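Local structure of oxidoreductase, zinc-binding dehydrogenase family (Myxococcus xanthus, 5K1S) at residues Y58-N63 with L77-A82; L104-C109 with G305-T310; D126-G131 with V143-G148; T163-T168 with A312-A317. The protein is a zinc-containing medium-chain reductase involved in an alternative route of de novo isovaleryl coenzyme A biosynthesis. One frame throughout, in Å; residues are numbered along the deposited sequence.

In the fold
Interactions 1 and 4 meet at one zinc ion. His79 of interaction 1 and Cys166 of interaction 4 both bind it. Gln105 of interaction 2 lies beside this site, its NE2 3.5 Å from Cys166 SG. Interaction 2 also carries Cys109, a ligand of the second zinc ion, 20.3 Å from the first. Interaction 3 joins interaction 2 through the backbone: Met107 N hydrogen-bonds Arg128 O (2.7 Å). It reaches interaction 1 through Asn63 ND2, which hydrogen-bonds Gly131 O. Interactions 2 and 4 share an apolar seam, with Leu104 CD2 3.6 Å from Leu314 CD2. Their centres lie about 11 Å apart.

Interaction 1. Residues Y58-N63 with L77-A82; sequences YHDVIN and LGHEAA. With ZN (zinc ion), chain F.
His59 meets the zinc ligand His79 at the edge of its ring. His59 CB lies in the plane of that ring, 3.6 Å from His79 CE1. The two rings are oblique, with planes at 71°. With CG opposite the backbone N (chi1 -173°), the His59 ring also comes close, its CD2 3.6 Å from His79 ND1. His79 NE2 binds the zinc ion at 2.0 Å, and Cys57 and Cys166 are the other protein ligands.

Asp60 comes to the same imidazole from the helix. Its OD1 is 3.7 Å from His79 ND1, with the carboxylate and ring planes 61° apart. Asp60 OD2 accepts a hydrogen bond of 2.7 Å from a water, and that water accepts one of 2.9 Å from His79 N. The water also sits over the centre of one face of the His79 ring. It therefore ties the carboxylate to the backbone of the metal ligand.

Further out, Leu77 lies against the helix. Its CD2 is 3.5 Å from Asn63 ND2, and its CD1 is 4.0 Å from Asp60 O. Cutting Leu77 back to alanine is likely to open a gap beside the Asn63 amide and leave the Asp60 carbonyl without its packing neighbour. The second shell is polar. Asn63 hydrogen-bonds Thr71 OG1 and Gly131 O, Asp60 OD2 also takes Cys57 N, and His59 NE2 hydrogen-bonds Glu132.

The Gly-His-Glu sequence leading into strand 80-88, with a cysteine just before helix 58-64, is the pattern of the catalytic zinc site in zinc-dependent medium-chain dehydrogenases and reductases.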
loop_
_atom_site.group_PDB
_atom_site.type_symbol
_atom_site.label_atom_id
_atom_site.label_comp_id
_atom_site.label_asym_id
_atom_site.label_seq_id
_atom_site.Cartn_x
_atom_site.Cartn_y
_atom_site.Cartn_z
ATOM N N TYR A 58 4.648 -7.927 23.733
ATOM C CA TYR A 58 4.025 -6.728 24.284
ATOM C C TYR A 58 2.521 -6.728 24.051
ATOM O O TYR A 58 1.768 -6.125 24.824
ATOM C CB TYR A 58 4.648 -5.470 23.678
ATOM C CG TYR A 58 4.094 -4.193 24.267
ATOM C CD1 TYR A 58 4.586 -3.687 25.463
ATOM C CD2 TYR A 58 3.073 -3.498 23.634
ATOM C CE1 TYR A 58 4.081 -2.524 26.008
ATOM C CE2 TYR A 58 2.561 -2.332 24.173
ATOM C CZ TYR A 58 3.070 -1.850 25.359
ATOM O OH TYR A 58 2.565 -0.688 25.901
ATOM N N HIS A 59 2.070 -7.388 22.982
ATOM C CA HIS A 59 0.647 -7.649 22.801
ATOM C C HIS A 59 0.025 -8.190 24.084
ATOM O O HIS A 59 -1.100 -7.826 24.442
ATOM C CB HIS A 59 0.466 -8.636 21.646
ATOM C CG HIS A 59 -0.958 -8.864 21.243
ATOM N ND1 HIS A 59 -1.620 -8.045 20.355
ATOM C CD2 HIS A 59 -1.839 -9.833 21.589
ATOM C CE1 HIS A 59 -2.849 -8.493 20.176
ATOM N NE2 HIS A 59 -3.007 -9.578 20.913
ATOM N N ASP A 60 0.757 -9.054 24.799
ATOM C CA ASP A 60 0.248 -9.617 26.046
ATOM C C ASP A 60 0.044 -8.536 27.099
ATOM O O ASP A 60 -0.882 -8.620 27.913
ATOM C CB ASP A 60 1.208 -10.685 26.574
ATOM C CG ASP A 60 1.387 -11.842 25.609
ATOM O OD1 ASP A 60 0.458 -12.113 24.816
ATOM O OD2 ASP A 60 2.458 -12.483 25.649
ATOM N N VAL A 61 0.916 -7.525 27.116
ATOM C CA VAL A 61 0.748 -6.410 28.046
ATOM C C VAL A 61 -0.579 -5.712 27.785
ATOM O O VAL A 61 -1.387 -5.508 28.699
ATOM C CB VAL A 61 1.929 -5.429 27.928
ATOM C CG1 VAL A 61 1.709 -4.207 28.814
ATOM C CG2 VAL A 61 3.236 -6.121 28.288
ATOM N N ILE A 62 -0.818 -5.332 26.529
ATOM C CA ILE A 62 -2.071 -4.673 26.171
ATOM C C ILE A 62 -3.248 -5.544 26.584
ATOM O O ILE A 62 -4.226 -5.066 27.172
ATOM C CB ILE A 62 -2.099 -4.363 24.663
ATOM C CG1 ILE A 62 -0.872 -3.538 24.253
ATOM C CG2 ILE A 62 -3.369 -3.608 24.298
ATOM C CD1 ILE A 62 -0.692 -3.409 22.756
ATOM N N ASN A 63 -3.161 -6.842 26.293
ATOM C CA ASN A 63 -4.214 -7.775 26.678
ATOM C C ASN A 63 -4.444 -7.746 28.183
ATOM O O ASN A 63 -5.590 -7.693 28.647
ATOM C CB ASN A 63 -3.838 -9.183 26.208
ATOM C CG ASN A 63 -4.986 -10.169 26.314
ATOM O OD1 ASN A 63 -6.144 -9.786 26.471
ATOM N ND2 ASN A 63 -4.666 -11.450 26.214
ATOM N N LEU A 77 -3.264 -15.883 29.322
ATOM C CA LEU A 77 -2.742 -15.088 28.224
ATOM C C LEU A 77 -1.626 -15.836 27.499
ATOM O O LEU A 77 -1.153 -16.885 27.941
ATOM C CB LEU A 77 -2.230 -13.741 28.739
ATOM C CG LEU A 77 -3.115 -13.015 29.758
ATOM C CD1 LEU A 77 -2.583 -11.609 30.008
ATOM C CD2 LEU A 77 -4.573 -12.967 29.314
ATOM N N GLY A 78 -1.209 -15.278 26.366
ATOM C CA GLY A 78 -0.071 -15.798 25.632
ATOM C C GLY A 78 -0.448 -16.410 24.302
ATOM O O GLY A 78 -1.307 -17.296 24.239
ATOM N N HIS A 79 0.194 -15.951 23.228
ATOM C CA HIS A 79 -0.058 -16.463 21.888
ATOM C C HIS A 79 1.190 -17.017 21.216
ATOM O O HIS A 79 1.121 -17.416 20.046
ATOM C CB HIS A 79 -0.665 -15.361 21.005
ATOM C CG HIS A 79 0.255 -14.206 20.753
ATOM N ND1 HIS A 79 0.025 -12.948 21.266
ATOM C CD2 HIS A 79 1.401 -14.117 20.037
ATOM C CE1 HIS A 79 0.991 -12.135 20.879
ATOM N NE2 HIS A 79 1.839 -12.820 20.134
ATOM N N GLU A 80 2.321 -17.063 21.917
ATOM C CA GLU A 80 3.601 -17.410 21.315
ATOM C C GLU A 80 4.151 -18.670 21.973
ATOM O O GLU A 80 5.255 -18.665 22.521
ATOM C CB GLU A 80 4.572 -16.235 21.462
ATOM C CG GLU A 80 5.497 -16.022 20.277
ATOM C CD GLU A 80 6.305 -14.740 20.408
ATOM O OE1 GLU A 80 6.080 -13.991 21.383
ATOM O OE2 GLU A 80 7.161 -14.473 19.537
ATOM N N ALA A 81 3.389 -19.757 21.908
ATOM C CA ALA A 81 3.674 -20.968 22.662
ATOM C C ALA A 81 4.254 -22.047 21.756
ATOM O O ALA A 81 3.848 -22.190 20.599
ATOM C CB ALA A 81 2.408 -21.491 23.342
ATOM N N ALA A 82 5.204 -22.803 22.298
ATOM C CA ALA A 82 5.797 -23.951 21.625
ATOM C C ALA A 82 5.739 -25.132 22.579
ATOM O O ALA A 82 6.137 -25.011 23.742
ATOM C CB ALA A 82 7.242 -23.669 21.205
HETATM ZN ZN ZN F . 2.900 -11.294 19.358
HETATM O O HOH W 1 2.546 -14.325 23.727
#

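Interaction 2. Residues L104-C109 with G305-T310; sequences LQRMSC and GAYATT. With ZN (zinc ion), chain E.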
loop_
_atom_site.group_PDB
_atom_site.type_symbol
_atom_site.label_atom_id
_atom_site.label_comp_id
_atom_site.label_asym_id
_atom_site.label_seq_id
_atom_site.Cartn_x
_atom_site.Cartn_y
_atom_site.Cartn_z
ATOM N N LEU A 104 0.232 -20.091 16.284
ATOM C CA LEU A 104 0.151 -18.805 15.613
ATOM C C LEU A 104 -0.385 -17.757 16.585
ATOM O O LEU A 104 -0.621 -18.025 17.767
ATOM C CB LEU A 104 -0.742 -18.900 14.376
ATOM C CG LEU A 104 -0.212 -19.661 13.160
ATOM C CD1 LEU A 104 -1.323 -19.860 12.147
ATOM C CD2 LEU A 104 0.948 -18.922 12.524
ATOM N N GLN A 105 -0.584 -16.540 16.083
ATOM C CA GLN A 105 -1.205 -15.500 16.892
ATOM C C GLN A 105 -2.722 -15.649 16.900
ATOM O O GLN A 105 -3.349 -15.640 17.966
ATOM C CB GLN A 105 -0.801 -14.122 16.368
ATOM C CG GLN A 105 0.701 -13.852 16.448
ATOM C CD GLN A 105 1.303 -13.402 15.129
ATOM O OE1 GLN A 105 0.647 -13.420 14.090
ATOM N NE2 GLN A 105 2.565 -12.995 15.168
ATOM N N ARG A 106 -3.325 -15.800 15.723
ATOM C CA ARG A 106 -4.770 -15.874 15.580
ATOM C C ARG A 106 -5.139 -17.035 14.666
ATOM O O ARG A 106 -4.302 -17.582 13.946
ATOM C CB ARG A 106 -5.343 -14.566 15.016
ATOM C CG ARG A 106 -4.792 -14.203 13.644
ATOM C CD ARG A 106 -5.420 -12.937 13.093
ATOM N NE ARG A 106 -6.828 -13.113 12.745
ATOM C CZ ARG A 106 -7.258 -13.725 11.646
ATOM N NH1 ARG A 106 -6.392 -14.240 10.784
ATOM N NH2 ARG A 106 -8.557 -13.831 11.408
ATOM N N MET A 107 -6.418 -17.395 14.697
ATOM C CA MET A 107 -6.934 -18.484 13.888
ATOM C C MET A 107 -7.387 -17.969 12.524
ATOM O O MET A 107 -7.304 -16.779 12.212
ATOM C CB MET A 107 -8.085 -19.184 14.611
ATOM C CG MET A 107 -7.650 -20.100 15.742
ATOM S SD MET A 107 -6.488 -21.369 15.203
ATOM C CE MET A 107 -7.455 -22.227 13.963
ATOM N N SER A 108 -7.875 -18.894 11.699
ATOM C CA SER A 108 -8.345 -18.582 10.356
ATOM C C SER A 108 -9.239 -19.728 9.906
ATOM O O SER A 108 -8.851 -20.894 10.025
ATOM C CB SER A 108 -7.166 -18.393 9.394
ATOM O OG SER A 108 -7.615 -18.129 8.078
ATOM N N CYS A 109 -10.429 -19.400 9.399
ATOM C CA CYS A 109 -11.412 -20.439 9.103
ATOM C C CYS A 109 -10.913 -21.375 8.008
ATOM O O CYS A 109 -11.017 -22.601 8.128
ATOM C CB CYS A 109 -12.747 -19.807 8.710
ATOM S SG CYS A 109 -12.798 -19.091 7.052
ATOM N N GLY A 305 0.397 -2.957 3.424
ATOM C CA GLY A 305 0.264 -3.394 4.797
ATOM C C GLY A 305 0.485 -4.892 4.937
ATOM O O GLY A 305 0.158 -5.673 4.049
ATOM N N ALA A 306 1.060 -5.281 6.073
ATOM C CA ALA A 306 1.306 -6.681 6.394
ATOM C C ALA A 306 0.873 -6.937 7.828
ATOM O O ALA A 306 1.265 -6.196 8.737
ATOM C CB ALA A 306 2.784 -7.043 6.214
ATOM N N TYR A 307 0.075 -7.982 8.031
ATOM C CA TYR A 307 -0.526 -8.253 9.329
ATOM C C TYR A 307 -0.543 -9.750 9.599
ATOM O O TYR A 307 -0.828 -10.549 8.704
ATOM C CB TYR A 307 -1.953 -7.688 9.390
ATOM C CG TYR A 307 -2.671 -7.933 10.702
ATOM C CD1 TYR A 307 -2.274 -7.290 11.865
ATOM C CD2 TYR A 307 -3.759 -8.796 10.769
ATOM C CE1 TYR A 307 -2.928 -7.507 13.062
ATOM C CE2 TYR A 307 -4.424 -9.019 11.962
ATOM C CZ TYR A 307 -4.005 -8.372 13.106
ATOM O OH TYR A 307 -4.664 -8.591 14.297
ATOM N N ALA A 308 -0.224 -10.121 10.839
ATOM C CA ALA A 308 -0.353 -11.499 11.299
ATOM C C ALA A 308 0.571 -12.449 10.543
ATOM O O ALA A 308 1.369 -12.022 9.705
ATOM C CB ALA A 308 -1.804 -11.964 11.166
ATOM N N THR A 309 0.461 -13.743 10.841
ATOM C CA THR A 309 1.288 -14.772 10.230
ATOM C C THR A 309 0.412 -15.969 9.895
ATOM O O THR A 309 -0.526 -16.285 10.633
ATOM C CB THR A 309 2.431 -15.200 11.167
ATOM O OG1 THR A 309 3.180 -14.048 11.571
ATOM C CG2 THR A 309 3.363 -16.188 10.475
ATOM N N THR A 310 0.718 -16.631 8.784
ATOM C CA THR A 310 -0.046 -17.785 8.335
ATOM C C THR A 310 0.625 -19.080 8.782
ATOM O O THR A 310 1.774 -19.103 9.229
ATOM C CB THR A 310 -0.203 -17.777 6.810
ATOM O OG1 THR A 310 1.079 -17.947 6.193
ATOM C CG2 THR A 310 -0.826 -16.474 6.340
HETATM ZN ZN ZN E . -11.427 -17.358 6.330
HETATM O O HOH W 2 -1.258 -15.430 13.262
#
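A water bridges Gln105 and Thr309. The water donates to Gln105 OE1 and to Thr309 O, each at 2.9 Å. It accepts from Arg106 N at 3.2 Å. One water thus joins three groups of the two loops. The Gln105 chain bends at chi2 (127°), and its amide lies obliquely across Thr309, with OE1 3.6 Å from Thr309 OG1. The Gln105 side chain also packs on Cys165 and on the zinc ligand Cys166. Two hydrogen bonds lead outside the loops: Arg106 NH1 to Asn120 O, and the Tyr307 backbone N to Glu300 of the second subunit.

The contact joins two parts of the fold. Residues 104-109 lead from strand 100-103 toward the four-cysteine zinc site. Residues 305-310 run from the end of strand 302-305, an outer strand of the six-stranded parallel Rossmann-type sheet. Cys109 SG binds its zinc ion at 2.3 Å together with Cys112, Cys115 and Cys123, as in the structural zinc lobe of medium-chain dehydrogenases. Thr310 is the N-cap of helix 311-323.

The remaining contacts between the two loops are van der Waals. Leu104 CD2 rests on the backbone, 3.4 Å from Thr310 O, and touches Thr309 CG2 at 4.2 Å. Arg106 uses the middle of its chain: CD lies 4.2 Å from both Tyr307 CE2 and Ala308 CB. The arginine crosses the tyrosine at about a right angle.

Interaction 3. Residues D126-G131 with V143-G148; sequences DNRFFG and VAPVGG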
loop_
_atom_site.group_PDB
_atom_site.type_symbol
_atom_site.label_atom_id
_atom_site.label_comp_id
_atom_site.label_asym_id
_atom_site.label_seq_id
_atom_site.Cartn_x
_atom_site.Cartn_y
_atom_site.Cartn_z
ATOM N N ASP A 126 -13.224 -16.345 11.375
ATOM C CA ASP A 126 -12.558 -16.906 12.553
ATOM C C ASP A 126 -11.357 -16.021 12.864
ATOM O O ASP A 126 -10.301 -16.160 12.240
ATOM C CB ASP A 126 -12.135 -18.352 12.325
ATOM C CG ASP A 126 -11.581 -19.004 13.583
ATOM O OD1 ASP A 126 -11.311 -18.281 14.565
ATOM O OD2 ASP A 126 -11.413 -20.241 13.592
ATOM N N ASN A 127 -11.523 -15.117 13.832
ATOM C CA ASN A 127 -10.457 -14.209 14.246
ATOM C C ASN A 127 -10.025 -14.459 15.686
ATOM O O ASN A 127 -9.500 -13.551 16.339
ATOM C CB ASN A 127 -10.900 -12.756 14.069
ATOM C CG ASN A 127 -12.194 -12.448 14.797
ATOM O OD1 ASN A 127 -12.688 -13.258 15.584
ATOM N ND2 ASN A 127 -12.750 -11.271 14.541
ATOM N N ARG A 128 -10.223 -15.674 16.191
ATOM C CA ARG A 128 -9.845 -15.991 17.561
ATOM C C ARG A 128 -8.332 -15.942 17.728
ATOM O O ARG A 128 -7.584 -16.491 16.914
ATOM C CB ARG A 128 -10.378 -17.369 17.946
ATOM C CG ARG A 128 -11.878 -17.400 18.196
ATOM C CD ARG A 128 -12.516 -18.634 17.580
ATOM N NE ARG A 128 -11.786 -19.851 17.920
ATOM C CZ ARG A 128 -11.959 -21.021 17.315
ATOM N NH1 ARG A 128 -12.839 -21.142 16.328
ATOM N NH2 ARG A 128 -11.248 -22.074 17.693
ATOM N N PHE A 129 -7.891 -15.284 18.791
ATOM C CA PHE A 129 -6.483 -15.187 19.142
ATOM C C PHE A 129 -6.160 -16.136 20.288
ATOM O O PHE A 129 -6.997 -16.403 21.154
ATOM C CB PHE A 129 -6.122 -13.756 19.551
ATOM C CG PHE A 129 -5.739 -12.865 18.402
ATOM C CD1 PHE A 129 -6.703 -12.330 17.567
ATOM C CD2 PHE A 129 -4.410 -12.544 18.174
ATOM C CE1 PHE A 129 -6.347 -11.500 16.515
ATOM C CE2 PHE A 129 -4.049 -11.716 17.125
ATOM C CZ PHE A 129 -5.018 -11.192 16.297
ATOM N N PHE A 130 -4.932 -16.647 20.287
ATOM C CA PHE A 130 -4.439 -17.381 21.442
ATOM C C PHE A 130 -4.154 -16.410 22.580
ATOM O O PHE A 130 -3.561 -15.348 22.379
ATOM C CB PHE A 130 -3.180 -18.167 21.082
ATOM C CG PHE A 130 -3.444 -19.369 20.226
ATOM C CD1 PHE A 130 -3.462 -19.263 18.845
ATOM C CD2 PHE A 130 -3.673 -20.608 20.800
ATOM C CE1 PHE A 130 -3.708 -20.371 18.057
ATOM C CE2 PHE A 130 -3.923 -21.717 20.016
ATOM C CZ PHE A 130 -3.939 -21.598 18.644
ATOM N N GLY A 131 -4.591 -16.773 23.783
ATOM C CA GLY A 131 -4.487 -15.881 24.917
ATOM C C GLY A 131 -5.613 -14.881 25.034
ATOM O O GLY A 131 -5.559 -14.007 25.908
ATOM N N VAL A 143 -5.049 -26.292 24.542
ATOM C CA VAL A 143 -5.665 -26.884 23.361
ATOM C C VAL A 143 -5.458 -25.941 22.187
ATOM O O VAL A 143 -5.440 -24.716 22.340
ATOM C CB VAL A 143 -7.159 -27.180 23.608
ATOM C CG1 VAL A 143 -7.890 -27.462 22.298
ATOM C CG2 VAL A 143 -7.298 -28.366 24.544
ATOM N N ALA A 144 -5.301 -26.516 21.002
ATOM C CA ALA A 144 -5.041 -25.730 19.806
ATOM C C ALA A 144 -5.673 -26.392 18.590
ATOM O O ALA A 144 -5.380 -27.560 18.305
ATOM C CB ALA A 144 -3.536 -25.569 19.589
ATOM N N PRO A 145 -6.541 -25.701 17.851
ATOM C CA PRO A 145 -6.982 -26.242 16.562
ATOM C C PRO A 145 -5.780 -26.468 15.658
ATOM O O PRO A 145 -4.852 -25.659 15.619
ATOM C CB PRO A 145 -7.912 -25.152 16.012
ATOM C CG PRO A 145 -8.325 -24.355 17.203
ATOM C CD PRO A 145 -7.168 -24.400 18.145
ATOM N N VAL A 146 -5.792 -27.589 14.935
ATOM C CA VAL A 146 -4.648 -27.910 14.087
ATOM C C VAL A 146 -4.382 -26.784 13.099
ATOM O O VAL A 146 -3.240 -26.584 12.665
ATOM C CB VAL A 146 -4.866 -29.259 13.370
ATOM C CG1 VAL A 146 -4.938 -30.391 14.390
ATOM C CG2 VAL A 146 -6.123 -29.221 12.509
ATOM N N GLY A 147 -5.413 -26.019 12.743
ATOM C CA GLY A 147 -5.253 -24.927 11.802
ATOM C C GLY A 147 -4.391 -23.785 12.299
ATOM O O GLY A 147 -3.981 -22.950 11.486
ATOM N N GLY A 148 -4.105 -23.729 13.597
ATOM C CA GLY A 148 -3.301 -22.655 14.147
ATOM C C GLY A 148 -1.954 -23.098 14.686
ATOM O O GLY A 148 -1.385 -22.430 15.555
#
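Phe130 fills the close side of this contact with the outer part of its ring. Ala144 CB lies at the ring edge, 3.9 Å from Phe130 CE2. Val143 O is at the edge too, 4.1 Å from the same CE2. Pro145 CD approaches CZ of Phe130 obliquely at 4.3 Å. Gly148 O is 4.0 Å from CE1, and the lack of a side chain on Gly148 leaves room for the ring. A chi1 of -73° aims the phenyl group at the strand end. Were Phe130 a serine, Ala144 and Gly148 would probably lose their packing partner.

The other side is looser and partly exposed. Arg128 NH2 reaches Pro145 CG at 3.7 Å, and little else of it touches the strand. Arg128 is tied instead to its own loop. NH1 forms a salt bridge to Asp126 OD2, 3.2 Å away and well out of the guanidinium plane, a charge contact with no N-H pointing at the oxygen. Arg128 N donates to Asp126 OD1, closing an Asx turn.

Contact with the end of strand 141-145 of the GroES-like domain is van der Waals, without a hydrogen bond. Residues 104-107 hydrogen-bond to both segments and link them indirectly. Within the loop, Arg128 and Asp126 offset each other's charge.

Interaction 4. Residues T163-T168 with A312-A317; sequences TVCCTT and AELDEA. With ZN (zinc ion), chain F.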
loop_
_atom_site.group_PDB
_atom_site.type_symbol
_atom_site.label_atom_id
_atom_site.label_comp_id
_atom_site.label_asym_id
_atom_site.label_seq_id
_atom_site.Cartn_x
_atom_site.Cartn_y
_atom_site.Cartn_z
ATOM N N THR A 163 9.555 -17.897 20.256
ATOM C CA THR A 163 9.622 -16.480 19.920
ATOM C C THR A 163 9.747 -16.265 18.416
ATOM O O THR A 163 10.140 -15.178 17.982
ATOM C CB THR A 163 10.788 -15.803 20.646
ATOM O OG1 THR A 163 12.024 -16.414 20.251
ATOM C CG2 THR A 163 10.623 -15.929 22.156
ATOM N N VAL A 164 9.409 -17.272 17.612
ATOM C CA VAL A 164 9.612 -17.188 16.170
ATOM C C VAL A 164 8.433 -16.497 15.497
ATOM O O VAL A 164 8.614 -15.704 14.567
ATOM C CB VAL A 164 9.839 -18.601 15.596
ATOM C CG1 VAL A 164 9.988 -18.561 14.083
ATOM C CG2 VAL A 164 11.065 -19.231 16.229
ATOM N N CYS A 165 7.210 -16.782 15.951
ATOM C CA CYS A 165 6.023 -16.315 15.242
ATOM C C CYS A 165 5.992 -14.794 15.153
ATOM O O CYS A 165 5.801 -14.229 14.072
ATOM C CB CYS A 165 4.764 -16.839 15.931
ATOM S SG CYS A 165 3.254 -16.646 14.952
ATOM N N CYS A 166 6.181 -14.115 16.281
ATOM C CA CYS A 166 6.049 -12.664 16.336
ATOM C C CYS A 166 7.310 -11.927 15.908
ATOM O O CYS A 166 7.371 -10.702 16.059
ATOM C CB CYS A 166 5.655 -12.231 17.747
ATOM S SG CYS A 166 4.121 -12.973 18.303
ATOM N N THR A 167 8.309 -12.633 15.383
ATOM C CA THR A 167 9.512 -11.987 14.870
ATOM C C THR A 167 9.832 -12.512 13.477
ATOM O O THR A 167 9.544 -11.848 12.476
ATOM C CB THR A 167 10.693 -12.214 15.813
ATOM O OG1 THR A 167 10.890 -13.618 16.008
ATOM C CG2 THR A 167 10.437 -11.547 17.157
ATOM N N THR A 168 10.424 -13.705 13.400
ATOM C CA THR A 168 10.729 -14.292 12.099
ATOM C C THR A 168 9.459 -14.639 11.334
ATOM O O THR A 168 9.434 -14.534 10.103
ATOM C CB THR A 168 11.599 -15.535 12.276
ATOM O OG1 THR A 168 12.766 -15.201 13.038
ATOM C CG2 THR A 168 12.023 -16.094 10.923
ATOM N N ALA A 312 1.604 -21.494 6.914
ATOM C CA ALA A 312 2.742 -21.794 6.052
ATOM C C ALA A 312 3.941 -20.924 6.399
ATOM O O ALA A 312 5.079 -21.407 6.425
ATOM C CB ALA A 312 2.353 -21.606 4.587
ATOM N N GLU A 313 3.708 -19.637 6.663
ATOM C CA GLU A 313 4.809 -18.734 6.980
ATOM C C GLU A 313 5.500 -19.141 8.275
ATOM O O GLU A 313 6.729 -19.058 8.384
ATOM C CB GLU A 313 4.294 -17.300 7.079
ATOM C CG GLU A 313 3.765 -16.747 5.766
ATOM C CD GLU A 313 2.806 -15.591 5.964
ATOM O OE1 GLU A 313 2.522 -15.240 7.127
ATOM O OE2 GLU A 313 2.330 -15.038 4.954
ATOM N N LEU A 314 4.729 -19.577 9.273
ATOM C CA LEU A 314 5.336 -20.016 10.524
ATOM C C LEU A 314 6.152 -21.286 10.320
ATOM O O LEU A 314 7.263 -21.406 10.852
ATOM C CB LEU A 314 4.261 -20.235 11.589
ATOM C CG LEU A 314 4.769 -20.750 12.941
ATOM C CD1 LEU A 314 5.817 -19.814 13.530
ATOM C CD2 LEU A 314 3.618 -20.940 13.918
ATOM N N ASP A 315 5.621 -22.247 9.559
ATOM C CA ASP A 315 6.401 -23.436 9.228
ATOM C C ASP A 315 7.724 -23.050 8.580
ATOM O O ASP A 315 8.771 -23.622 8.901
ATOM C CB ASP A 315 5.603 -24.356 8.302
ATOM C CG ASP A 315 4.482 -25.087 9.021
ATOM O OD1 ASP A 315 4.604 -25.330 10.241
ATOM O OD2 ASP A 315 3.475 -25.423 8.363
ATOM N N GLU A 316 7.693 -22.077 7.667
ATOM C CA GLU A 316 8.921 -21.623 7.025
ATOM C C GLU A 316 9.807 -20.860 8.003
ATOM O O GLU A 316 11.028 -21.056 8.024
ATOM C CB GLU A 316 8.580 -20.752 5.814
ATOM C CG GLU A 316 9.788 -20.237 5.048
ATOM C CD GLU A 316 10.619 -21.353 4.441
ATOM O OE1 GLU A 316 10.166 -22.518 4.461
ATOM O OE2 GLU A 316 11.727 -21.062 3.944
ATOM N N ALA A 317 9.212 -19.984 8.814
ATOM C CA ALA A 317 9.990 -19.233 9.794
ATOM C C ALA A 317 10.675 -20.172 10.778
ATOM O O ALA A 317 11.869 -20.028 11.065
ATOM C CB ALA A 317 9.085 -18.248 10.533
HETATM ZN ZN ZN F . 2.900 -11.294 19.358
#
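A chi1 of 177° at Val164 swings CG1 opposite the backbone N and onto Ala317 CB, 3.7 Å away. In Leu314 CG is likewise anti to the backbone N (chi1 178°), and the turn at chi2 (57°) brings CD1 to Cys165. There it meets Cys165 CA at 3.9 Å and Cys165 CB at 4.0 Å. Thr168 turns its methyl to the contact as well, with CG2 3.7 Å from Ala317 CB. The hydroxyl of Thr168 is used on another neighbour, Ser199. Ala317 CB is thus gripped by a valine methyl and a threonine methyl. The small alanine lets the chains come close, with the CA atoms of Thr168 and Ala317 5.5 Å apart.

The contact packs the start of helix 165-178 against helix 311-323. The first of these opens with a wide pi-type turn. Thr167, within this turn, donates from OG1 back to Thr163 O (2.6 Å), in the carbonyl plane. Cys166 faces away from Leu314 and Ala317, and its SG binds the zinc ion at 2.3 Å, with His79 and Cys57. From helix 311-323, Glu313 OE2 hydrogen-bonds His173 and Thr177, and Glu316 OE2 forms a salt bridge to Arg176.

Across the two segments the chemistry is purely apolar, with no hydrogen bond. Val164, Cys165 and Thr168 meet the helix by van der Waals packing, while the polar atoms beside them have partners in other directions. The zinc ligand Cys166 thus rises from a backbone backed by a buried hydrocarbon layer.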